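Local coordinates for protein Cif (Cell cycle inhibiting factor) (Escherichia coli, PDB 3EFY) that is the C-terminal part of an effector that deamidates a glutamine of host NEDD8, disabling cullin-RING ubiquitin ligases and inhibiting the host cell cycle, at residues L64-I69 against T135-D140. Residues are numbered along the deposited sequence; the frame is centred on the assembly and turned at random.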
loop_
_atom_site.group_PDB
_atom_site.type_symbol
_atom_site.label_atom_id
_atom_site.label_comp_id
_atom_site.label_asym_id
_atom_site.label_seq_id
_atom_site.Cartn_x
_atom_site.Cartn_y
_atom_site.Cartn_z
ATOM N N LEU A 64 -3.801 19.970 -18.302
ATOM C CA LEU A 64 -3.964 20.556 -17.000
ATOM C C LEU A 64 -2.688 20.454 -16.186
ATOM O O LEU A 64 -2.492 21.229 -15.246
ATOM C CB LEU A 64 -5.131 19.905 -16.247
ATOM C CG LEU A 64 -5.720 20.629 -15.032
ATOM C CD1 LEU A 64 -6.310 21.969 -15.408
ATOM C CD2 LEU A 64 -6.747 19.776 -14.289
ATOM N N GLY A 65 -1.807 19.505 -16.543
ATOM C CA GLY A 65 -0.605 19.199 -15.819
ATOM C C GLY A 65 -0.889 18.597 -14.449
ATOM O O GLY A 65 -0.387 19.033 -13.422
ATOM N N HIS A 66 -1.681 17.525 -14.425
ATOM C CA HIS A 66 -2.229 17.075 -13.189
ATOM C C HIS A 66 -2.636 15.582 -13.340
ATOM O O HIS A 66 -2.866 15.148 -14.445
ATOM C CB HIS A 66 -3.466 17.929 -12.922
ATOM C CG HIS A 66 -4.062 17.697 -11.585
ATOM N ND1 HIS A 66 -3.284 17.420 -10.483
ATOM C CD2 HIS A 66 -5.352 17.721 -11.151
ATOM C CE1 HIS A 66 -4.084 17.207 -9.455
ATOM N NE2 HIS A 66 -5.335 17.438 -9.815
ATOM N N ALA A 67 -2.528 14.827 -12.276
ATOM C CA ALA A 67 -3.033 13.438 -12.244
ATOM C C ALA A 67 -4.057 13.268 -11.136
ATOM O O ALA A 67 -3.978 13.903 -10.086
ATOM C CB ALA A 67 -1.871 12.447 -12.037
ATOM N N TYR A 68 -5.018 12.354 -11.331
ATOM C CA TYR A 68 -6.120 12.219 -10.385
ATOM C C TYR A 68 -6.901 10.933 -10.683
ATOM O O TYR A 68 -6.669 10.320 -11.713
ATOM C CB TYR A 68 -7.045 13.459 -10.425
ATOM C CG TYR A 68 -7.423 13.941 -11.766
ATOM C CD1 TYR A 68 -8.577 13.478 -12.410
ATOM C CD2 TYR A 68 -6.627 14.839 -12.514
ATOM C CE1 TYR A 68 -8.936 13.949 -13.676
ATOM C CE2 TYR A 68 -6.963 15.236 -13.746
ATOM C CZ TYR A 68 -8.111 14.800 -14.372
ATOM O OH TYR A 68 -8.427 15.277 -15.630
ATOM N N ILE A 69 -7.811 10.577 -9.787
ATOM C CA ILE A 69 -8.563 9.287 -9.861
ATOM C C ILE A 69 -10.045 9.597 -10.033
ATOM O O ILE A 69 -10.571 10.456 -9.322
ATOM C CB ILE A 69 -8.378 8.489 -8.613
ATOM C CG1 ILE A 69 -6.898 8.161 -8.296
ATOM C CG2 ILE A 69 -9.189 7.176 -8.721
ATOM C CD1 ILE A 69 -6.174 7.472 -9.435
ATOM N N THR A 135 -14.990 24.108 -11.165
ATOM C CA THR A 135 -16.093 23.295 -10.645
ATOM C C THR A 135 -15.661 21.862 -10.335
ATOM O O THR A 135 -16.021 21.308 -9.324
ATOM C CB THR A 135 -17.283 23.287 -11.576
ATOM O OG1 THR A 135 -17.848 24.617 -11.596
ATOM C CG2 THR A 135 -18.356 22.337 -11.086
ATOM N N LEU A 136 -14.795 21.334 -11.181
ATOM C CA LEU A 136 -14.309 19.954 -11.005
ATOM C C LEU A 136 -13.163 19.830 -9.990
ATOM O O LEU A 136 -13.141 18.889 -9.198
ATOM C CB LEU A 136 -13.877 19.372 -12.346
ATOM C CG LEU A 136 -15.032 19.070 -13.316
ATOM C CD1 LEU A 136 -14.532 18.832 -14.754
ATOM C CD2 LEU A 136 -15.857 17.860 -12.746
ATOM N N PHE A 137 -12.204 20.772 -10.036
ATOM C CA PHE A 137 -10.917 20.526 -9.391
ATOM C C PHE A 137 -10.590 21.428 -8.196
ATOM O O PHE A 137 -9.762 21.067 -7.374
ATOM C CB PHE A 137 -9.774 20.645 -10.409
ATOM C CG PHE A 137 -9.823 19.611 -11.517
ATOM C CD1 PHE A 137 -9.404 18.314 -11.268
ATOM C CD2 PHE A 137 -10.266 19.944 -12.782
ATOM C CE1 PHE A 137 -9.496 17.341 -12.285
ATOM C CE2 PHE A 137 -10.331 19.001 -13.776
ATOM C CZ PHE A 137 -9.954 17.690 -13.515
ATOM N N ASP A 138 -11.231 22.611 -8.126
ATOM C CA ASP A 138 -10.954 23.540 -7.018
ATOM C C ASP A 138 -11.822 23.262 -5.782
ATOM O O ASP A 138 -13.022 23.069 -5.885
ATOM C CB ASP A 138 -11.072 24.988 -7.492
ATOM C CG ASP A 138 -10.510 25.965 -6.446
ATOM O OD1 ASP A 138 -9.271 26.062 -6.310
ATOM O OD2 ASP A 138 -11.316 26.498 -5.658
ATOM N N ILE A 139 -11.220 23.254 -4.601
ATOM C CA ILE A 139 -11.910 22.887 -3.380
ATOM C C ILE A 139 -13.119 23.811 -3.081
ATOM O O ILE A 139 -14.110 23.382 -2.495
ATOM C CB ILE A 139 -10.943 22.811 -2.180
ATOM C CG1 ILE A 139 -11.573 22.003 -1.039
ATOM C CG2 ILE A 139 -10.426 24.215 -1.805
ATOM C CD1 ILE A 139 -10.682 21.638 0.124
ATOM N N ASP A 140 -12.985 25.056 -3.510
ATOM C CA ASP A 140 -14.030 26.072 -3.352
ATOM C C ASP A 140 -14.789 26.376 -4.644
ATOM O O ASP A 140 -15.677 27.252 -4.671
ATOM C CB ASP A 140 -13.404 27.386 -2.827
ATOM C CG ASP A 140 -12.802 27.262 -1.452
ATOM O OD1 ASP A 140 -13.350 26.520 -0.598
ATOM O OD2 ASP A 140 -11.766 27.953 -1.213
#
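The backbones of Y68, on strand 66-72, and F137, in the last turn of helix 130-137, stay 9.6 Å apart at their CA atoms, and side chains from both sides fill the gap, F137 meeting L64, H66 and Y68. It is the one residue of 135-140 to touch L64-I69. Its edge points at the face of Y68 in an edge-to-face pair with planes at 66°, F137 CE1 standing over the centre of the tyrosine ring and F137 CZ lying 3.5 Å from Y68 CZ. L64 and F137 approach from opposite directions, and L64 CD2 lies over one face of the phenyl ring, 3.8 Å from the centroid and 13° off the normal, a CH-pi contact. H66, with CG anti to the backbone N (chi1 -173°), slides past F137 in the opposite direction, F137 CD1 lying at the imidazole edge, near its plane, 4.1 Å from H66 CD2. Y119 of helix 113-124 adds a further edge-to-face partner to F137, and D61 OD2 holds Y68 OH. The contact is buried ring and methyl packing, yet it reaches into the probable active site of C10, H66 and Q86: F137 O accepts from Q86 NE2, so the helix end probably helps orient the glutamine whose OE1 meets H66 NE2.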